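Local coordinates for Myo-inositol phosphohydrolase (Mitsuokella multacida, PDB 4WU3), which probably removes phosphate groups from myo-inositol hexakisphosphate as a phosphatase of the protein-tyrosine-phosphatase-like family, and here holds inositol-(1,3,4,5)-tetrakisphosphate, at residues P220-F225 with T319-W324; H256-N261 with H306-V311; S266-I271 with E299-V304. The protein carries 2 engineered substitutions. All blocks are in the same frame, centred on the assembly; numbering follows the deposited sequence.

Interaction 1 (P220-F225 with T319-W324)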
loop_
_atom_site.group_PDB
_atom_site.type_symbol
_atom_site.label_atom_id
_atom_site.label_comp_id
_atom_site.label_asym_id
_atom_site.label_seq_id
_atom_site.Cartn_x
_atom_site.Cartn_y
_atom_site.Cartn_z
ATOM N N PRO A 220 4.419 -11.144 12.725
ATOM C CA PRO A 220 4.408 -11.530 14.141
ATOM C C PRO A 220 3.018 -11.926 14.649
ATOM O O PRO A 220 2.914 -12.761 15.553
ATOM C CB PRO A 220 4.906 -10.270 14.864
ATOM C CG PRO A 220 5.668 -9.510 13.837
ATOM C CD PRO A 220 5.027 -9.815 12.514
ATOM N N ASP A 221 1.971 -11.329 14.066
ATOM C CA ASP A 221 0.583 -11.679 14.387
ATOM C C ASP A 221 0.154 -13.024 13.789
ATOM O O ASP A 221 -0.654 -13.754 14.367
ATOM C CB ASP A 221 -0.361 -10.582 13.901
ATOM C CG ASP A 221 -0.448 -9.420 14.869
ATOM O OD1 ASP A 221 -0.386 -9.660 16.090
ATOM O OD2 ASP A 221 -0.592 -8.269 14.416
ATOM N N VAL A 222 0.688 -13.343 12.618
ATOM C CA VAL A 222 0.556 -14.684 12.093
ATOM C C VAL A 222 1.227 -15.649 13.078
ATOM O O VAL A 222 0.635 -16.651 13.452
ATOM C CB VAL A 222 1.176 -14.814 10.688
ATOM C CG1 VAL A 222 1.056 -16.247 10.175
ATOM C CG2 VAL A 222 0.514 -13.846 9.722
ATOM N N ASP A 223 2.444 -15.339 13.528
ATOM C CA ASP A 223 3.140 -16.237 14.468
ATOM C C ASP A 223 2.316 -16.461 15.741
ATOM O O ASP A 223 2.242 -17.575 16.283
ATOM C CB ASP A 223 4.499 -15.657 14.890
ATOM C CG ASP A 223 5.614 -15.907 13.869
ATOM O OD1 ASP A 223 5.386 -16.532 12.813
ATOM O OD2 ASP A 223 6.745 -15.461 14.145
ATOM N N LYS A 224 1.731 -15.372 16.231
ATOM C CA LYS A 224 0.943 -15.409 17.441
ATOM C C LYS A 224 -0.287 -16.288 17.251
ATOM O O LYS A 224 -0.601 -17.109 18.111
ATOM C CB LYS A 224 0.537 -13.995 17.856
ATOM C CG LYS A 224 -0.271 -13.975 19.134
ATOM C CD LYS A 224 -0.716 -12.577 19.525
ATOM C CE LYS A 224 -1.327 -12.603 20.921
ATOM N NZ LYS A 224 -2.386 -11.572 21.067
ATOM N N PHE A 225 -0.965 -16.135 16.116
ATOM C CA PHE A 225 -2.112 -16.986 15.801
ATOM C C PHE A 225 -1.740 -18.470 15.748
ATOM O O PHE A 225 -2.455 -19.308 16.299
ATOM C CB PHE A 225 -2.753 -16.595 14.474
ATOM C CG PHE A 225 -3.808 -17.555 14.030
ATOM C CD1 PHE A 225 -5.056 -17.549 14.630
ATOM C CD2 PHE A 225 -3.546 -18.489 13.042
ATOM C CE1 PHE A 225 -6.030 -18.447 14.234
ATOM C CE2 PHE A 225 -4.511 -19.388 12.644
ATOM C CZ PHE A 225 -5.753 -19.364 13.235
ATOM N N THR A 319 8.954 -24.679 11.961
ATOM C CA THR A 319 9.580 -23.386 11.714
ATOM C C THR A 319 8.494 -22.323 11.751
ATOM O O THR A 319 7.471 -22.454 11.080
ATOM C CB THR A 319 10.237 -23.337 10.328
ATOM O OG1 THR A 319 11.167 -24.414 10.182
ATOM C CG2 THR A 319 10.949 -22.019 10.110
ATOM N N PRO A 320 8.702 -21.270 12.547
ATOM C CA PRO A 320 7.705 -20.205 12.608
ATOM C C PRO A 320 7.504 -19.561 11.236
ATOM O O PRO A 320 8.434 -19.547 10.423
ATOM C CB PRO A 320 8.318 -19.194 13.589
ATOM C CG PRO A 320 9.319 -19.971 14.384
ATOM C CD PRO A 320 9.839 -21.031 13.452
ATOM N N TYR A 321 6.303 -19.035 10.989
ATOM C CA TYR A 321 5.981 -18.438 9.702
ATOM C C TYR A 321 6.918 -17.272 9.396
ATOM O O TYR A 321 7.428 -17.152 8.281
ATOM C CB TYR A 321 4.520 -17.964 9.636
ATOM C CG TYR A 321 4.265 -17.192 8.372
ATOM C CD1 TYR A 321 3.930 -17.839 7.202
ATOM C CD2 TYR A 321 4.440 -15.827 8.327
ATOM C CE1 TYR A 321 3.737 -17.134 6.023
ATOM C CE2 TYR A 321 4.248 -15.114 7.153
ATOM C CZ TYR A 321 3.896 -15.775 6.006
ATOM O OH TYR A 321 3.704 -15.075 4.837
ATOM N N SER A 322 7.142 -16.420 10.390
ATOM C CA SER A 322 8.021 -15.261 10.226
ATOM C C SER A 322 9.428 -15.676 9.798
ATOM O O SER A 322 10.057 -14.995 8.988
ATOM C CB SER A 322 8.090 -14.458 11.527
ATOM O OG SER A 322 8.501 -15.290 12.598
ATOM N N VAL A 323 9.905 -16.801 10.335
ATOM C CA VAL A 323 11.241 -17.298 10.021
ATOM C C VAL A 323 11.274 -17.839 8.600
ATOM O O VAL A 323 12.155 -17.493 7.812
ATOM C CB VAL A 323 11.712 -18.372 11.034
ATOM C CG1 VAL A 323 13.073 -18.925 10.644
ATOM C CG2 VAL A 323 11.793 -17.784 12.433
ATOM N N TRP A 324 10.306 -18.681 8.264
ATOM C CA TRP A 324 10.184 -19.176 6.905
ATOM C C TRP A 324 10.059 -18.008 5.916
ATOM O O TRP A 324 10.717 -17.990 4.874
ATOM C CB TRP A 324 8.966 -20.092 6.799
ATOM C CG TRP A 324 8.661 -20.519 5.414
ATOM C CD1 TRP A 324 9.110 -21.648 4.782
ATOM C CD2 TRP A 324 7.820 -19.840 4.476
ATOM N NE1 TRP A 324 8.602 -21.704 3.503
ATOM C CE2 TRP A 324 7.813 -20.602 3.291
ATOM C CE3 TRP A 324 7.085 -18.653 4.519
ATOM C CZ2 TRP A 324 7.097 -20.219 2.168
ATOM C CZ3 TRP A 324 6.383 -18.271 3.404
ATOM C CH2 TRP A 324 6.389 -19.050 2.240
HETATM O O HOH W 1 4.511 -19.241 13.200
#
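D223 OD1 is gripped from two directions: by the backbone amide of S322, with S322 N 3.0 Å from D223 OD1, and by a water that donates to the same oxygen. The amide bond is nearly straight, 163° at the hydrogen, and arrives on the syn side of the carboxylate, 16° out of its plane. The water also accepts from Y321 N, 2.9 Å away, so it ties a second amide of the same helical turn to D223 OD1. D223 OD2 faces the hydroxyl of S322, which donates to it; the modelled 2.3 Å from S322 OG to D223 OD2 is very short, so the exact geometry of this bond is doubtful. The carboxylate is brought over by a first torsion that sets CG opposite the carbonyl carbon and beside the backbone N (chi1 -81°). Both D223 oxygens thereby reach the start of the helix 321-327, where P320 holds the N-cap position but has no side-chain acceptor to offer. The negative group probably also suits the partial positive charge of that helix end. Beside this polar join, V222 CG1 lies 3.8 Å from Y321 CG, the valine side chain slanting across the base of the ring. V222 also touches F303 and F307 of helix 291-313, while the Y321 ring meets Y310 edge-to-face, so the apolar half of the contact runs on into the interior. D221 and K224 rest their side chains on strand 205-211. Helix 219-230 links that strand to the parallel strand 237-241, and the arrangement is that of a crossover helix in the protein-tyrosine-phosphatase-like alpha/beta fold, lending a carboxylate to the N-terminal turn of a later helix.

Interaction 2 (H256-N261 with H306-V311)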
loop_
_atom_site.group_PDB
_atom_site.type_symbol
_atom_site.label_atom_id
_atom_site.label_comp_id
_atom_site.label_asym_id
_atom_site.label_seq_id
_atom_site.Cartn_x
_atom_site.Cartn_y
_atom_site.Cartn_z
ATOM N N HIS A 256 -7.400 -20.762 7.888
ATOM C CA HIS A 256 -7.932 -21.941 8.570
ATOM C C HIS A 256 -8.079 -23.110 7.592
ATOM O O HIS A 256 -7.602 -24.216 7.853
ATOM C CB HIS A 256 -9.287 -21.592 9.204
ATOM C CG HIS A 256 -9.789 -22.605 10.189
ATOM N ND1 HIS A 256 -9.566 -22.503 11.546
ATOM C CD2 HIS A 256 -10.515 -23.731 10.013
ATOM C CE1 HIS A 256 -10.125 -23.531 12.162
ATOM N NE2 HIS A 256 -10.715 -24.286 11.253
ATOM N N ASP A 257 -8.736 -22.848 6.464
ATOM C CA ASP A 257 -8.966 -23.857 5.432
ATOM C C ASP A 257 -7.615 -24.438 5.003
ATOM O O ASP A 257 -7.453 -25.650 4.880
ATOM C CB ASP A 257 -9.689 -23.210 4.251
ATOM C CG ASP A 257 -10.335 -24.218 3.313
ATOM O OD1 ASP A 257 -9.919 -25.395 3.289
ATOM O OD2 ASP A 257 -11.255 -23.823 2.568
ATOM N N ILE A 258 -6.632 -23.564 4.807
ATOM C CA ILE A 258 -5.293 -23.983 4.408
ATOM C C ILE A 258 -4.622 -24.885 5.455
ATOM O O ILE A 258 -4.009 -25.903 5.122
ATOM C CB ILE A 258 -4.404 -22.748 4.161
ATOM C CG1 ILE A 258 -4.741 -22.116 2.801
ATOM C CG2 ILE A 258 -2.937 -23.122 4.260
ATOM C CD1 ILE A 258 -4.265 -20.686 2.664
ATOM N N LEU A 259 -4.732 -24.505 6.721
ATOM C CA LEU A 259 -4.174 -25.305 7.819
ATOM C C LEU A 259 -4.796 -26.704 7.895
ATOM O O LEU A 259 -4.133 -27.663 8.293
ATOM C CB LEU A 259 -4.371 -24.589 9.150
ATOM C CG LEU A 259 -3.407 -23.439 9.434
ATOM C CD1 LEU A 259 -3.916 -22.571 10.572
ATOM C CD2 LEU A 259 -2.016 -23.987 9.740
ATOM N N LYS A 260 -6.061 -26.820 7.518
ATOM C CA LYS A 260 -6.737 -28.109 7.532
ATOM C C LYS A 260 -6.557 -28.894 6.230
ATOM O O LYS A 260 -6.570 -30.109 6.244
ATOM C CB LYS A 260 -8.236 -27.925 7.771
ATOM C CG LYS A 260 -8.598 -27.275 9.084
ATOM C CD LYS A 260 -8.275 -28.179 10.248
ATOM C CE LYS A 260 -8.778 -27.551 11.534
ATOM N NZ LYS A 260 -8.635 -28.458 12.707
ATOM N N ASN A 261 -6.393 -28.210 5.107
ATOM C CA ASN A 261 -6.595 -28.864 3.831
ATOM C C ASN A 261 -5.556 -28.594 2.756
ATOM O O ASN A 261 -5.697 -29.081 1.639
ATOM C CB ASN A 261 -7.963 -28.467 3.286
ATOM C CG ASN A 261 -9.097 -28.884 4.198
ATOM O OD1 ASN A 261 -9.187 -30.041 4.601
ATOM N ND2 ASN A 261 -9.980 -27.941 4.521
ATOM N N HIS A 306 1.462 -16.861 0.153
ATOM C CA HIS A 306 2.671 -17.210 0.894
ATOM C C HIS A 306 2.356 -18.117 2.073
ATOM O O HIS A 306 3.114 -19.042 2.353
ATOM C CB HIS A 306 3.399 -15.961 1.391
ATOM C CG HIS A 306 3.839 -15.044 0.297
ATOM N ND1 HIS A 306 4.470 -15.494 -0.843
ATOM C CD2 HIS A 306 3.746 -13.700 0.172
ATOM C CE1 HIS A 306 4.738 -14.464 -1.627
ATOM N NE2 HIS A 306 4.309 -13.364 -1.034
ATOM N N PHE A 307 1.255 -17.844 2.769
ATOM C CA PHE A 307 0.815 -18.716 3.860
ATOM C C PHE A 307 0.509 -20.126 3.347
ATOM O O PHE A 307 0.865 -21.115 3.999
ATOM C CB PHE A 307 -0.416 -18.135 4.566
ATOM C CG PHE A 307 -0.829 -18.901 5.798
ATOM C CD1 PHE A 307 -0.180 -18.704 7.006
ATOM C CD2 PHE A 307 -1.863 -19.811 5.747
ATOM C CE1 PHE A 307 -0.561 -19.411 8.137
ATOM C CE2 PHE A 307 -2.237 -20.522 6.870
ATOM C CZ PHE A 307 -1.590 -20.322 8.068
ATOM N N TYR A 308 -0.149 -20.230 2.189
ATOM C CA TYR A 308 -0.399 -21.545 1.571
ATOM C C TYR A 308 0.900 -22.327 1.359
ATOM O O TYR A 308 1.022 -23.499 1.765
ATOM C CB TYR A 308 -1.101 -21.384 0.226
ATOM C CG TYR A 308 -1.474 -22.685 -0.446
ATOM C CD1 TYR A 308 -2.660 -23.334 -0.129
ATOM C CD2 TYR A 308 -0.651 -23.264 -1.409
ATOM C CE1 TYR A 308 -3.019 -24.514 -0.746
ATOM C CE2 TYR A 308 -1.006 -24.453 -2.032
ATOM C CZ TYR A 308 -2.197 -25.068 -1.698
ATOM O OH TYR A 308 -2.568 -26.256 -2.304
ATOM N N ASP A 309 1.861 -21.667 0.716
ATOM C CA ASP A 309 3.187 -22.240 0.491
ATOM C C ASP A 309 3.855 -22.663 1.800
ATOM O O ASP A 309 4.469 -23.716 1.857
ATOM C CB ASP A 309 4.089 -21.247 -0.256
ATOM C CG ASP A 309 3.652 -21.021 -1.676
ATOM O OD1 ASP A 309 2.824 -21.797 -2.156
ATOM O OD2 ASP A 309 4.119 -20.060 -2.315
ATOM N N TYR A 310 3.737 -21.839 2.836
ATOM C CA TYR A 310 4.345 -22.132 4.129
ATOM C C TYR A 310 3.766 -23.409 4.729
ATOM O O TYR A 310 4.505 -24.280 5.194
ATOM C CB TYR A 310 4.125 -20.981 5.108
ATOM C CG TYR A 310 4.336 -21.385 6.543
ATOM C CD1 TYR A 310 5.610 -21.607 7.039
ATOM C CD2 TYR A 310 3.255 -21.543 7.409
ATOM C CE1 TYR A 310 5.806 -21.979 8.348
ATOM C CE2 TYR A 310 3.449 -21.909 8.726
ATOM C CZ TYR A 310 4.725 -22.127 9.188
ATOM O OH TYR A 310 4.921 -22.514 10.495
ATOM N N VAL A 311 2.446 -23.526 4.718
ATOM C CA VAL A 311 1.812 -24.715 5.254
ATOM C C VAL A 311 2.172 -25.927 4.388
ATOM O O VAL A 311 2.457 -27.005 4.913
ATOM C CB VAL A 311 0.293 -24.545 5.398
ATOM C CG1 VAL A 311 -0.341 -25.836 5.911
ATOM C CG2 VAL A 311 -0.006 -23.408 6.371
#
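I258 points into the face of helix 291-313 formed by F307, Y308 and V311, in a near-parallel helix pair of the phosphatase-like domain: the two short axes lie 9.6 Å apart and cross at -21°. Each branch of the isoleucine has its own neighbour. The CG1 arm, set opposite the carbonyl carbon (chi1 -77°), comes to the edge of the Y308 ring and lies in its plane, with I258 CG1 3.8 Å from Y308 CD1. The CG2 methyl instead turns between F307 and V311, 3.7 Å from F307 CE2 on a slanting approach to that ring. L259 meets the same phenylalanine differently: its side chain stands about perpendicular to that of F307, and L259 CG sits near the ring plane, 3.9 Å from F307 CZ. V311 lies over one face of F307, its CG2 3.7 Å above the ring plane and offset toward the rim. F307 thus has L259 at its edge, V311 over one face and I258 slanting in, which should restrict its rotation. Beyond the pair, L259 also rests on F225 and Y229 of helix 219-230, and I258 on I270 of helix 267-276. The hydroxyl of Y308 is satisfied elsewhere, by V265 O. The closest approach across the helices is methyl to methyl, with V311 CG2 3.6 Å from I258 CG2.

Interaction 3 (S266-I271 with E299-V304)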
loop_
_atom_site.group_PDB
_atom_site.type_symbol
_atom_site.label_atom_id
_atom_site.label_comp_id
_atom_site.label_asym_id
_atom_site.label_seq_id
_atom_site.Cartn_x
_atom_site.Cartn_y
_atom_site.Cartn_z
ATOM N N SER A 266 -6.185 -27.403 -3.674
ATOM C CA SER A 266 -5.368 -26.365 -4.277
ATOM C C SER A 266 -5.664 -24.992 -3.689
ATOM O O SER A 266 -6.742 -24.739 -3.150
ATOM C CB SER A 266 -5.598 -26.320 -5.775
ATOM O OG SER A 266 -6.880 -25.793 -6.047
ATOM N N PHE A 267 -4.691 -24.104 -3.806
ATOM C CA PHE A 267 -4.840 -22.734 -3.354
ATOM C C PHE A 267 -6.054 -22.069 -3.997
ATOM O O PHE A 267 -6.886 -21.475 -3.313
ATOM C CB PHE A 267 -3.564 -21.930 -3.653
ATOM C CG PHE A 267 -3.703 -20.467 -3.369
ATOM C CD1 PHE A 267 -3.728 -20.002 -2.065
ATOM C CD2 PHE A 267 -3.819 -19.562 -4.400
ATOM C CE1 PHE A 267 -3.873 -18.661 -1.797
ATOM C CE2 PHE A 267 -3.967 -18.221 -4.140
ATOM C CZ PHE A 267 -4.004 -17.770 -2.838
ATOM N N ASP A 268 -6.172 -22.192 -5.314
ATOM C CA ASP A 268 -7.271 -21.553 -6.033
ATOM C C ASP A 268 -8.646 -22.017 -5.553
ATOM O O ASP A 268 -9.587 -21.232 -5.502
ATOM C CB ASP A 268 -7.137 -21.818 -7.534
ATOM C CG ASP A 268 -6.017 -21.015 -8.166
ATOM O OD1 ASP A 268 -5.557 -20.030 -7.541
ATOM O OD2 ASP A 268 -5.595 -21.363 -9.290
ATOM N N ASP A 269 -8.762 -23.299 -5.228
ATOM C CA ASP A 269 -10.030 -23.857 -4.815
ATOM C C ASP A 269 -10.411 -23.286 -3.455
ATOM O O ASP A 269 -11.568 -22.930 -3.207
ATOM C CB ASP A 269 -9.960 -25.389 -4.787
ATOM C CG ASP A 269 -10.197 -26.018 -6.170
ATOM O OD1 ASP A 269 -10.526 -25.275 -7.137
ATOM O OD2 ASP A 269 -10.053 -27.256 -6.292
ATOM N N ILE A 270 -9.429 -23.165 -2.577
ATOM C CA ILE A 270 -9.691 -22.612 -1.267
ATOM C C ILE A 270 -10.210 -21.170 -1.384
ATOM O O ILE A 270 -11.244 -20.829 -0.819
ATOM C CB ILE A 270 -8.436 -22.710 -0.380
ATOM C CG1 ILE A 270 -8.146 -24.186 -0.065
ATOM C CG2 ILE A 270 -8.638 -21.933 0.904
ATOM C CD1 ILE A 270 -6.957 -24.407 0.852
ATOM N N ILE A 271 -9.501 -20.337 -2.138
ATOM C CA ILE A 271 -9.904 -18.944 -2.349
ATOM C C ILE A 271 -11.338 -18.865 -2.880
ATOM O O ILE A 271 -12.159 -18.105 -2.365
ATOM C CB ILE A 271 -8.953 -18.231 -3.342
ATOM C CG1 ILE A 271 -7.571 -18.049 -2.716
ATOM C CG2 ILE A 271 -9.522 -16.876 -3.767
ATOM C CD1 ILE A 271 -7.574 -17.124 -1.522
ATOM N N GLU A 299 -1.552 -6.801 -1.672
ATOM C CA GLU A 299 -0.762 -7.261 -0.534
ATOM C C GLU A 299 -1.424 -8.437 0.184
ATOM O O GLU A 299 -0.777 -9.446 0.471
ATOM C CB GLU A 299 -0.516 -6.101 0.456
ATOM C CG GLU A 299 0.445 -6.435 1.600
ATOM C CD GLU A 299 0.441 -5.409 2.721
ATOM O OE1 GLU A 299 -0.518 -4.607 2.805
ATOM O OE2 GLU A 299 1.388 -5.408 3.537
ATOM N N ARG A 300 -2.711 -8.333 0.482
ATOM C CA ARG A 300 -3.338 -9.410 1.232
ATOM C C ARG A 300 -3.573 -10.673 0.384
ATOM O O ARG A 300 -3.607 -11.784 0.924
ATOM C CB ARG A 300 -4.630 -8.941 1.890
ATOM C CG ARG A 300 -5.802 -8.915 0.963
ATOM C CD ARG A 300 -7.038 -8.339 1.616
ATOM N NE ARG A 300 -8.098 -8.301 0.622
ATOM C CZ ARG A 300 -9.274 -7.715 0.791
ATOM N NH1 ARG A 300 -9.552 -7.098 1.936
ATOM N NH2 ARG A 300 -10.160 -7.751 -0.197
ATOM N N TYR A 301 -3.723 -10.531 -0.931
ATOM C CA TYR A 301 -3.831 -11.716 -1.778
ATOM C C TYR A 301 -2.506 -12.467 -1.788
ATOM O O TYR A 301 -2.461 -13.682 -1.658
ATOM C CB TYR A 301 -4.218 -11.356 -3.206
ATOM C CG TYR A 301 -4.366 -12.545 -4.133
ATOM C CD1 TYR A 301 -5.002 -13.709 -3.718
ATOM C CD2 TYR A 301 -3.911 -12.483 -5.444
ATOM C CE1 TYR A 301 -5.152 -14.790 -4.569
ATOM C CE2 TYR A 301 -4.066 -13.556 -6.308
ATOM C CZ TYR A 301 -4.682 -14.704 -5.865
ATOM O OH TYR A 301 -4.830 -15.765 -6.723
ATOM N N GLN A 302 -1.429 -11.726 -1.954
ATOM C CA GLN A 302 -0.113 -12.315 -1.954
ATOM C C GLN A 302 0.174 -12.968 -0.612
ATOM O O GLN A 302 0.852 -13.987 -0.550
ATOM C CB GLN A 302 0.932 -11.247 -2.274
ATOM C CG GLN A 302 0.872 -10.786 -3.717
ATOM C CD GLN A 302 1.893 -9.720 -4.051
ATOM O OE1 GLN A 302 2.305 -8.939 -3.203
ATOM N NE2 GLN A 302 2.286 -9.674 -5.305
ATOM N N PHE A 303 -0.332 -12.384 0.470
ATOM C CA PHE A 303 -0.081 -12.976 1.764
ATOM C C PHE A 303 -0.660 -14.373 1.858
ATOM O O PHE A 303 -0.010 -15.259 2.390
ATOM C CB PHE A 303 -0.641 -12.156 2.933
ATOM C CG PHE A 303 -0.749 -12.959 4.193
ATOM C CD1 PHE A 303 0.389 -13.459 4.804
ATOM C CD2 PHE A 303 -1.981 -13.261 4.739
ATOM C CE1 PHE A 303 0.296 -14.229 5.952
ATOM C CE2 PHE A 303 -2.083 -14.024 5.886
ATOM C CZ PHE A 303 -0.944 -14.512 6.492
ATOM N N VAL A 304 -1.888 -14.576 1.392
ATOM C CA VAL A 304 -2.492 -15.903 1.531
ATOM C C VAL A 304 -1.795 -16.917 0.624
ATOM O O VAL A 304 -1.765 -18.091 0.937
ATOM C CB VAL A 304 -4.030 -15.928 1.342
ATOM C CG1 VAL A 304 -4.702 -15.425 2.600
ATOM C CG2 VAL A 304 -4.466 -15.127 0.133
HETATM O O HOH W 2 -6.590 -17.603 -6.159
#
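The short helical segments 267-271 and 299-304, the latter part of helix 291-313, pass at a wide angle, 126° between their directions, with axes 12.3 Å apart and the nearest CA atoms, those of F267 and V304, separated by 8.7 Å. Such spacing requires large side chains to bridge it, and F267 does most of this. With CG opposite the backbone N (chi1 173°), its ring reaches across until F267 CZ is 3.6 Å from Y301 CE1. Y301 CE1 lies at the edge of the F267 ring, near its plane, and the two ring planes are inclined by 34°, which is neither a stack nor a T-shaped pair. Another corner of the phenylalanine, F267 CE1, comes 3.5 Å from V304 O, while I271 CG1 lies 3.6 Å above one face of the same ring, offset toward the rim. I271 CD1 in turn meets V304 CG2 at 4.0 Å, so that V304 is touched by both residues. Replacing F267 by an alanine would probably open a gap between the helices and leave Y301 and V304 without their main partner. Toward the outside, a water lies 2.6 Å from Y301 OH and donates to D268 OD1, joining the helices where D268 is exposed. F267 itself starts a helix whose N-cap is S266: D269 N donates to S266 OG over 3.2 Å. I270 and V304 both rest on helix 247-261, and R300 makes a cation-pi contact with Y297, one of the residues around a bound inositol tetrakisphosphate. The arrangement is that of the helical layer of a protein-tyrosine-phosphatase-like domain, in which successive helices pack against helix 247-261, the one after the loop that corresponds to the family's P-loop signature.

Overall arrangement
Helix 291-313 unites the set: interactions 2 and 3 use successive parts of it, their centres about 9 Å apart, and interaction 1 joins helix 321-327, which follows it in the chain, to helix 219-230. Along the chain, interaction 3 is nested within interaction 2, and both within interaction 1. Interaction 2 is the buried, wholly apolar member, whereas interactions 1 and 3 are partly buried and each adds a bridging water. Only interaction 1 has direct hydrogen bonds between its segments. T319 O and Y310 OH link interactions 1 and 2, and Y308 OH packs against F267 N between 2 and 3. Outside these contacts, D309 pairs with K329 of the second subunit and E299 with K295 of that subunit.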